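Local coordinates for AP endonuclease, family protein 2 (Mycobacterium smegmatis, PDB 5TNV), which binds a magnesium ion in a xylose isomerase-like TIM barrel and may act as an endonuclease, at residues D48-W54 with R85-F89; E63-D67 with C310-R314; F89-L93 with P131-A135; Y281-I285 with Y316-L321. One frame throughout, in Å; residues are numbered along the deposited sequence. Where two conformers were deposited one is given.

Contact 1 of 4, residues D48-W54 with R85-F89; sequences DAPAGVW and RIEEF
Arg85, on helix 83-95, reaches across to the turn that leads into helix 51-63, and its guanidinium turns its edge to the carbonyl of Ala49 and one face to the indole of Trp54. At CB the chain leaves its own helix neither toward nor away from the other segment; two bends, at chi2 and chi3, curl CG and CD round until NE lies 3.9 Å from Trp54 CH2. CZ comes next, with Trp54 CH2 over the centre of one guanidinium face, the two planes 35° apart. At the tip both terminal nitrogens grip one atom from the same face of its carbonyl plane: NH2 donates to Ala49 O at 2.8 Å and NH1 to the same oxygen at 3.1 Å. NH1 also forms a salt bridge with Glu88 OE1, one turn further along its own helix, and NH2 has a further acceptor in Lys47 O. Water 1 ties that carboxylate to the opposite segment, accepting from Ala51 N and donating to Glu88 OE1. Farther in, Trp54 CZ3 packs on Phe89 CB at 3.7 Å, and the edge of Phe89 turns toward the indole face in an offset edge-to-face pair, planes at 63°. Trp54 NE1 is bound to Ile46 O. Arginine suits this place because a flat cation can donate in its plane while an aromatic ring covers one of its faces. Pro50 holds the N-cap position of helix 51-63. The result is a partly buried charge, probably balanced by Glu88, its terminal N-H groups shared between that carboxylate and the turn's carbonyls.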
# COMPACT_ATOMS: atom_id res chain seq x y z
N ASP A 48 7.39 29.54 20.31
CA ASP A 48 6.75 30.68 20.93
C ASP A 48 5.28 30.46 21.14
O ASP A 48 4.56 31.36 21.66
CB ASP A 48 6.99 31.94 20.09
CG ASP A 48 8.45 32.29 19.93
OD1 ASP A 48 9.17 32.22 20.95
OD2 ASP A 48 8.87 32.62 18.82
N ALA A 49 4.71 29.33 20.73
CA ALA A 49 3.25 29.15 20.72
C ALA A 49 2.70 28.91 22.11
O ALA A 49 3.38 28.35 22.96
CB ALA A 49 2.90 27.99 19.80
N PRO A 50 1.45 29.24 22.34
CA PRO A 50 0.82 28.87 23.62
C PRO A 50 0.80 27.34 23.75
O PRO A 50 0.72 26.59 22.77
CB PRO A 50 -0.57 29.43 23.47
CG PRO A 50 -0.56 30.39 22.36
CD PRO A 50 0.54 29.98 21.46
N ALA A 51 0.85 26.90 25.02
CA ALA A 51 0.92 25.47 25.28
C ALA A 51 -0.30 24.77 24.66
O ALA A 51 -0.23 23.61 24.27
CB ALA A 51 1.09 25.22 26.76
N GLY A 52 -1.44 25.42 24.58
CA GLY A 52 -2.63 24.83 23.99
C GLY A 52 -2.47 24.47 22.53
O GLY A 52 -3.14 23.54 22.03
N VAL A 53 -1.63 25.17 21.79
CA VAL A 53 -1.30 24.84 20.43
C VAL A 53 -0.52 23.53 20.39
O VAL A 53 -0.83 22.62 19.60
CB VAL A 53 -0.55 26.00 19.79
CG1 VAL A 53 0.01 25.64 18.43
CG2 VAL A 53 -1.49 27.19 19.60
N TRP A 54 0.49 23.39 21.21
CA TRP A 54 1.23 22.14 21.35
C TRP A 54 0.26 21.02 21.69
O TRP A 54 0.36 19.91 21.17
CB TRP A 54 2.25 22.27 22.45
CG TRP A 54 3.30 23.33 22.28
CD1 TRP A 54 3.69 23.96 21.15
CD2 TRP A 54 4.10 23.89 23.32
NE1 TRP A 54 4.69 24.86 21.41
CE2 TRP A 54 4.96 24.85 22.74
CE3 TRP A 54 4.17 23.71 24.70
CZ2 TRP A 54 5.88 25.59 23.48
CZ3 TRP A 54 5.08 24.44 25.43
CH2 TRP A 54 5.92 25.37 24.84
N ARG A 85 9.00 27.29 30.50
CA ARG A 85 8.32 26.78 29.31
C ARG A 85 8.44 25.27 29.20
O ARG A 85 7.50 24.63 28.72
CB ARG A 85 8.81 27.54 28.07
CG ARG A 85 8.30 28.96 28.03
CD ARG A 85 6.89 29.04 27.50
NE ARG A 85 6.88 28.96 26.06
CZ ARG A 85 5.81 28.82 25.29
NH1 ARG A 85 4.63 28.60 25.80
NH2 ARG A 85 5.94 28.88 23.97
N ILE A 86 9.55 24.67 29.66
CA ILE A 86 9.67 23.21 29.76
C ILE A 86 8.55 22.68 30.63
O ILE A 86 7.92 21.67 30.31
CB ILE A 86 11.05 22.76 30.25
CG1 ILE A 86 12.10 22.96 29.16
CG2 ILE A 86 11.04 21.34 30.80
CD1 ILE A 86 12.03 22.03 27.98
N GLU A 87 8.27 23.32 31.79
CA GLU A 87 7.21 22.83 32.64
C GLU A 87 5.83 23.04 32.01
O GLU A 87 4.98 22.16 32.19
CB GLU A 87 7.33 23.42 34.06
CG GLU A 87 8.55 23.00 34.85
CD GLU A 87 8.75 21.48 34.92
OE1 GLU A 87 7.71 20.79 35.06
OE2 GLU A 87 9.92 21.03 34.80
N GLU A 88 5.60 24.10 31.24
CA GLU A 88 4.38 24.25 30.50
C GLU A 88 4.19 23.06 29.54
O GLU A 88 3.10 22.49 29.41
CB GLU A 88 4.34 25.55 29.72
CG GLU A 88 4.21 26.84 30.38
CD GLU A 88 4.03 28.08 29.56
OE1 GLU A 88 3.78 27.92 28.43
OE2 GLU A 88 4.16 29.20 30.15
N PHE A 89 5.27 22.73 28.84
CA PHE A 89 5.27 21.61 27.91
C PHE A 89 5.00 20.29 28.62
O PHE A 89 4.19 19.49 28.16
CB PHE A 89 6.64 21.59 27.21
CG PHE A 89 6.78 20.43 26.24
CD1 PHE A 89 6.37 20.53 24.92
CD2 PHE A 89 7.33 19.25 26.64
CE1 PHE A 89 6.52 19.44 24.05
CE2 PHE A 89 7.45 18.13 25.83
CZ PHE A 89 7.00 18.24 24.51
O HOH W 1 1.30 28.87 27.10

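Contact 2 of 4, residues E63-D67 with C310-R314; sequences ELGFD and CAENR
A Schellman motif ends helix 51-63 at Gly65, whose positive phi (108°) suits a residue without a side chain, and the loop that follows packs on helix 306-325 just before strand 68-70 of the barrel. Leu64 CB meets Ala311 CB at 3.7 Å, where a small methyl lets loop and helix come close. The Phe66 ring lies deeper: its CE2 touches Ala311 CA at 3.6 Å, and its CZ lies near Cys310 O. Over one face of that ring passes Arg314, CD sitting 4.0 Å from the ring centroid in a CH-pi contact; the arginine runs extended from CG to NE, antiparallel to the phenylalanine side chain. Its guanidinium then covers Gly65 O, which stands 3.0 Å from CZ above the centre of the plane, too steeply for a hydrogen bond. Water does the bonding instead. Water 2 accepts from Arg314 NH1 and donates to Leu64 O and Ala311 O, while water 4 joins Arg314 NH2 to Asp67 OD2. Asp67 OD1 makes its own salt bridge with Arg62. The loop is therefore held by apolar contact inside and, farther out, by a water-bridged cation that probably attracts the Gly65 carbonyl and, at longer range, the Asp67 carboxylate.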
# COMPACT_ATOMS: atom_id res chain seq x y z
N GLU A 63 -4.82 10.46 19.71
CA GLU A 63 -6.02 9.96 19.03
C GLU A 63 -5.76 8.73 18.16
O GLU A 63 -6.68 7.93 17.97
CB GLU A 63 -6.61 11.06 18.12
CG GLU A 63 -7.37 12.13 18.92
CD GLU A 63 -7.68 13.38 18.10
OE1 GLU A 63 -7.10 13.56 17.00
OE2 GLU A 63 -8.52 14.19 18.59
N LEU A 64 -4.57 8.62 17.64
CA LEU A 64 -4.18 7.51 16.77
C LEU A 64 -3.54 6.36 17.53
O LEU A 64 -3.10 5.38 16.90
CB LEU A 64 -3.32 8.02 15.62
CG LEU A 64 -4.06 8.84 14.59
CD1 LEU A 64 -3.10 9.63 13.72
CD2 LEU A 64 -4.96 7.97 13.76
N GLY A 65 -3.51 6.41 18.86
CA GLY A 65 -3.22 5.28 19.68
C GLY A 65 -1.87 5.27 20.37
O GLY A 65 -1.57 4.40 21.18
N PHE A 66 -1.02 6.26 20.08
CA PHE A 66 0.31 6.27 20.70
C PHE A 66 0.24 6.54 22.20
O PHE A 66 -0.61 7.28 22.68
CB PHE A 66 1.16 7.38 20.08
CG PHE A 66 1.66 7.04 18.71
CD1 PHE A 66 2.85 6.32 18.59
CD2 PHE A 66 1.00 7.39 17.55
CE1 PHE A 66 3.35 5.94 17.35
CE2 PHE A 66 1.48 7.02 16.30
CZ PHE A 66 2.63 6.28 16.22
N ASP A 67 1.17 5.93 22.92
CA ASP A 67 1.52 6.25 24.30
C ASP A 67 2.78 7.11 24.40
O ASP A 67 2.95 7.82 25.39
CB ASP A 67 1.75 4.97 25.10
CG ASP A 67 0.52 4.13 25.28
OD1 ASP A 67 -0.50 4.65 25.62
OD2 ASP A 67 0.62 2.91 25.12
N CYS A 310 2.67 6.17 10.48
CA CYS A 310 3.33 5.85 11.75
C CYS A 310 2.38 5.14 12.72
O CYS A 310 2.76 4.22 13.39
CB CYS A 310 3.91 7.10 12.41
SG CYS A 310 5.43 7.72 11.59
N ALA A 311 1.12 5.60 12.79
CA ALA A 311 0.17 4.99 13.68
C ALA A 311 -0.15 3.53 13.30
O ALA A 311 -0.24 2.67 14.17
CB ALA A 311 -1.12 5.80 13.72
N GLU A 312 -0.30 3.26 12.00
CA GLU A 312 -0.46 1.86 11.57
C GLU A 312 0.79 1.07 11.92
O GLU A 312 0.71 -0.11 12.34
CB GLU A 312 -0.77 1.79 10.09
CG GLU A 312 -2.15 2.23 9.73
CD GLU A 312 -2.63 1.91 8.32
OE1 GLU A 312 -1.86 1.45 7.53
OE2 GLU A 312 -3.83 2.16 8.06
N ASN A 313 1.96 1.66 11.73
CA ASN A 313 3.21 0.98 12.03
C ASN A 313 3.33 0.63 13.49
O ASN A 313 3.85 -0.45 13.84
CB ASN A 313 4.40 1.83 11.56
CG ASN A 313 4.53 1.87 10.04
OD1 ASN A 313 3.86 1.12 9.31
ND2 ASN A 313 5.42 2.72 9.56
N ARG A 314 2.84 1.49 14.40
CA ARG A 314 2.88 1.17 15.81
C ARG A 314 2.04 -0.08 16.10
O ARG A 314 2.47 -1.00 16.80
CB ARG A 314 2.37 2.34 16.66
CG ARG A 314 2.11 1.92 18.11
CD ARG A 314 1.55 3.05 18.98
NE ARG A 314 1.01 2.47 20.25
CZ ARG A 314 -0.16 1.87 20.29
NH1 ARG A 314 -0.95 1.79 19.27
NH2 ARG A 314 -0.52 1.35 21.44
O HOH W 2 -1.03 3.43 16.80
O HOH W 3 3.17 4.34 21.67
O HOH W 4 1.77 1.83 23.10

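Contact 3 of 4, residues F89-L93 with P131-A135; sequences FRTVL and PSFGA
Arg90 lays its guanidinium over one face of Phe133, joining helix 83-95 to the end of helix 116-133 by a cation-pi contact. CZ lies 4.3 Å from the ring centroid, 19° off the normal, and NH1 stands over the middle of that face, with the two planes 33° apart. The same group grips Ser132 end-on: NH1 donates to OG at 3.0 Å and NH2 at 3.1 Å, the oxygen lying near the guanidinium plane. A flat cation can thus serve a ring with its face and a hydroxyl with its edge. The bend at chi3 (-53°) turns the end of an otherwise extended chain over the phenylalanine. Apolar groups meet the ring as well, Leu93 CD2 at 3.8 Å from Phe133 CD1, and Phe89 CE2 at 4.0 Å from Phe133 CE1, which lies at the Phe89 ring edge. In the second shell, Glu87 forms a salt bridge with Arg90 NE, while Ser132 OG is also bonded to Leu129 O, which limits the freedom of both partners. Gly134, with positive phi, closes helix 116-133 in a Schellman motif. Toward the sheet, Phe89, Leu93 and Phe133 all touch Ile100 of strand 99-104, so two neighbouring barrel helices pack together over the strand between them.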
# COMPACT_ATOMS: atom_id res chain seq x y z
N PHE A 89 5.27 22.73 28.84
CA PHE A 89 5.27 21.61 27.91
C PHE A 89 5.00 20.29 28.62
O PHE A 89 4.19 19.49 28.16
CB PHE A 89 6.64 21.59 27.21
CG PHE A 89 6.78 20.43 26.24
CD1 PHE A 89 6.37 20.53 24.92
CD2 PHE A 89 7.33 19.25 26.64
CE1 PHE A 89 6.52 19.44 24.05
CE2 PHE A 89 7.45 18.13 25.83
CZ PHE A 89 7.00 18.24 24.51
N ARG A 90 5.68 20.06 29.75
CA ARG A 90 5.52 18.84 30.50
C ARG A 90 4.06 18.62 30.89
O ARG A 90 3.51 17.50 30.85
CB ARG A 90 6.41 18.81 31.74
CG ARG A 90 6.68 17.43 32.31
CD ARG A 90 7.52 17.53 33.55
NE ARG A 90 8.80 18.29 33.48
CZ ARG A 90 9.92 17.77 32.98
NH1 ARG A 90 9.98 16.58 32.43
NH2 ARG A 90 11.03 18.45 32.96
N THR A 91 3.37 19.71 31.30
CA THR A 91 1.99 19.65 31.71
C THR A 91 1.09 19.21 30.52
O THR A 91 0.27 18.32 30.68
CB THR A 91 1.52 20.99 32.24
OG1 THR A 91 2.29 21.24 33.42
CG2 THR A 91 0.07 20.96 32.64
N VAL A 92 1.27 19.84 29.35
CA VAL A 92 0.38 19.44 28.24
C VAL A 92 0.71 18.07 27.72
O VAL A 92 -0.21 17.34 27.33
CB VAL A 92 0.28 20.48 27.11
CG1 VAL A 92 -0.32 21.78 27.63
CG2 VAL A 92 1.57 20.75 26.44
N LEU A 93 1.97 17.65 27.75
CA LEU A 93 2.33 16.29 27.38
C LEU A 93 1.56 15.27 28.23
O LEU A 93 0.94 14.35 27.68
CB LEU A 93 3.85 16.16 27.55
CG LEU A 93 4.44 14.79 27.19
CD1 LEU A 93 4.37 14.53 25.70
CD2 LEU A 93 5.87 14.70 27.73
N PRO A 131 16.19 12.24 31.14
CA PRO A 131 15.72 11.46 32.26
C PRO A 131 14.49 12.07 32.95
O PRO A 131 13.71 11.32 33.53
CB PRO A 131 16.91 11.46 33.27
CG PRO A 131 18.10 11.82 32.47
CD PRO A 131 17.59 12.68 31.34
N SER A 132 14.35 13.38 32.89
CA SER A 132 13.19 13.99 33.54
C SER A 132 11.87 13.55 32.91
O SER A 132 10.86 13.61 33.59
CB SER A 132 13.28 15.52 33.54
OG SER A 132 12.93 16.08 32.27
N PHE A 133 11.89 13.14 31.66
CA PHE A 133 10.73 12.64 30.94
C PHE A 133 10.60 11.13 31.00
O PHE A 133 9.62 10.58 30.52
CB PHE A 133 10.79 13.10 29.48
CG PHE A 133 10.58 14.59 29.28
CD1 PHE A 133 9.29 15.09 29.25
CD2 PHE A 133 11.62 15.47 29.13
CE1 PHE A 133 9.08 16.42 29.05
CE2 PHE A 133 11.41 16.83 28.95
CZ PHE A 133 10.12 17.30 28.93
N GLY A 134 11.61 10.44 31.52
CA GLY A 134 11.70 8.99 31.48
C GLY A 134 12.27 8.45 30.16
O GLY A 134 12.18 7.24 29.88
N ALA A 135 12.82 9.31 29.32
CA ALA A 135 13.39 8.88 28.07
C ALA A 135 14.74 8.18 28.29
O ALA A 135 15.49 8.52 29.21
CB ALA A 135 13.60 10.05 27.12

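Contact 4 of 4, residues Y281-I285 with Y316-L321; sequences YRQII and YILQVL
Tyr316 and Arg282 meet obliquely between helices 281-290 and 306-325, whose short segments cross at -56° with axes 10.1 Å apart. Their flat groups stand steeply to one another, guanidinium and ring planes 76° apart, with Arg282 NH2 3.9 Å from Tyr316 CE1. The tyrosine ring presents its edge to Tyr281 CB, which lies 4.0 Å from CE2. At the guanidinium edge, in its plane, comes Gln319: NH1 donates to OE1 at 2.9 Å in a nearly straight bond (175°), in the amide carbonyl plane and on a lone pair, although the amide is tilted against the guanidinium. The glutamine chain bends at chi2, which swings its amide round to the arginine. Val320 CG2 covers one guanidinium face, and its other branch, CG1, packs on Ile285 CG2 at 3.8 Å. That same isoleucine methyl also touches Leu321 CD2, and Ile285 CD1 reaches Ile317 CG1, so branched aliphatic chains fill the apolar side of the crossing. Water 5 links Arg282 NH2, Tyr316 O and Gln319 OE1. Asp305 of the third subunit binds both polar ends, by a salt bridge with Arg282 NH2 and a hydrogen bond with Tyr316 OH. The buried cation is thus matched by a carboxylate from another chain, and this helix pair carries part of the subunit interface on its polar side.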
# COMPACT_ATOMS: atom_id res chain seq x y z
N TYR A 281 9.70 -6.80 8.06
CA TYR A 281 9.94 -6.42 9.45
C TYR A 281 9.42 -7.45 10.45
O TYR A 281 9.81 -7.37 11.64
CB TYR A 281 9.40 -5.02 9.74
CG TYR A 281 10.37 -3.93 9.32
CD1 TYR A 281 11.55 -3.72 10.05
CD2 TYR A 281 10.15 -3.11 8.24
CE1 TYR A 281 12.44 -2.74 9.72
CE2 TYR A 281 11.05 -2.11 7.88
CZ TYR A 281 12.19 -1.93 8.63
OH TYR A 281 13.11 -0.94 8.33
N ARG A 282 8.56 -8.40 10.04
CA ARG A 282 8.22 -9.49 10.96
C ARG A 282 9.48 -10.31 11.23
O ARG A 282 9.86 -10.59 12.36
CB ARG A 282 7.06 -10.31 10.38
CG ARG A 282 6.56 -11.40 11.32
CD ARG A 282 5.38 -12.19 10.70
NE ARG A 282 4.35 -11.28 10.27
CZ ARG A 282 3.51 -10.65 11.06
NH1 ARG A 282 3.32 -11.03 12.31
NH2 ARG A 282 2.81 -9.66 10.56
N GLN A 283 10.16 -10.72 10.15
CA GLN A 283 11.41 -11.45 10.28
C GLN A 283 12.46 -10.61 10.97
O GLN A 283 13.21 -11.10 11.83
CB GLN A 283 11.90 -11.90 8.92
CG GLN A 283 11.12 -12.99 8.25
CD GLN A 283 11.59 -13.28 6.82
OE1 GLN A 283 12.46 -12.56 6.25
NE2 GLN A 283 11.05 -14.31 6.23
N ILE A 284 12.59 -9.34 10.60
CA ILE A 284 13.70 -8.52 11.12
C ILE A 284 13.47 -8.13 12.59
O ILE A 284 14.45 -8.14 13.36
CB ILE A 284 13.96 -7.33 10.18
CG1 ILE A 284 14.47 -7.81 8.81
CG2 ILE A 284 14.87 -6.31 10.83
CD1 ILE A 284 15.70 -8.62 8.82
N ILE A 285 12.27 -7.80 13.00
CA ILE A 285 12.04 -7.55 14.43
C ILE A 285 12.31 -8.81 15.22
O ILE A 285 12.94 -8.76 16.28
CB ILE A 285 10.63 -6.99 14.69
CG1 ILE A 285 10.49 -5.57 14.13
CG2 ILE A 285 10.28 -7.02 16.17
CD1 ILE A 285 9.06 -5.11 14.01
N TYR A 316 1.27 -2.43 14.08
CA TYR A 316 1.99 -3.53 13.46
C TYR A 316 3.08 -4.07 14.38
O TYR A 316 3.17 -5.28 14.60
CB TYR A 316 2.55 -3.03 12.13
CG TYR A 316 3.46 -4.04 11.46
CD1 TYR A 316 2.90 -4.99 10.62
CD2 TYR A 316 4.83 -4.06 11.62
CE1 TYR A 316 3.67 -5.94 9.99
CE2 TYR A 316 5.60 -4.98 10.96
CZ TYR A 316 5.02 -5.93 10.14
OH TYR A 316 5.82 -6.84 9.48
N ILE A 317 3.93 -3.18 14.87
CA ILE A 317 5.02 -3.59 15.75
C ILE A 317 4.46 -4.27 16.99
O ILE A 317 4.98 -5.30 17.44
CB ILE A 317 5.92 -2.39 16.12
CG1 ILE A 317 6.62 -1.81 14.88
CG2 ILE A 317 6.92 -2.74 17.20
CD1 ILE A 317 7.21 -0.45 15.09
N LEU A 318 3.40 -3.72 17.58
CA LEU A 318 2.82 -4.31 18.77
C LEU A 318 2.37 -5.74 18.48
O LEU A 318 2.59 -6.61 19.33
CB LEU A 318 1.71 -3.38 19.26
CG LEU A 318 0.89 -3.89 20.45
CD1 LEU A 318 1.78 -4.04 21.67
CD2 LEU A 318 -0.31 -2.99 20.67
N GLN A 319 1.77 -6.03 17.34
CA GLN A 319 1.35 -7.41 17.05
C GLN A 319 2.59 -8.28 16.91
O GLN A 319 2.57 -9.45 17.37
CB GLN A 319 0.44 -7.45 15.83
CG GLN A 319 -0.18 -8.83 15.60
CD GLN A 319 0.68 -9.90 14.93
OE1 GLN A 319 1.56 -9.60 14.11
NE2 GLN A 319 0.47 -11.14 15.30
N VAL A 320 3.60 -7.87 16.18
CA VAL A 320 4.79 -8.68 15.97
C VAL A 320 5.42 -9.01 17.33
O VAL A 320 5.77 -10.17 17.59
CB VAL A 320 5.79 -7.97 15.03
CG1 VAL A 320 7.13 -8.70 14.98
CG2 VAL A 320 5.22 -7.85 13.61
N LEU A 321 5.57 -8.00 18.17
CA LEU A 321 6.16 -8.18 19.51
C LEU A 321 5.31 -9.10 20.35
O LEU A 321 5.83 -9.96 21.08
CB LEU A 321 6.33 -6.85 20.24
CG LEU A 321 7.35 -5.87 19.68
CD1 LEU A 321 7.31 -4.57 20.47
CD2 LEU A 321 8.79 -6.44 19.67
O HOH W 5 1.77 -7.44 12.54

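Contacts 1 and 3 are neighbours on helix 83-95, with centres 12 Å apart: they share Phe89, and Ala51 CB of contact 1 touches Val92 CG1 of contact 3 at 3.8 Å. Contacts 2 and 4 both use helix 306-325, where their segments adjoin without other touch, centres 14 Å apart. The two pairs are separate, contacts 1 and 4 lying 35 Å apart by their centres. The magnesium ion, bound by Glu193, Asp223 and His252, is nearer the second pair: the side chains of Cys310 in contact 2 and Tyr281 in contact 4 each lie about 10 Å from it. Contacts 1 and 3 are away from that site, packing the barrel's outer helices.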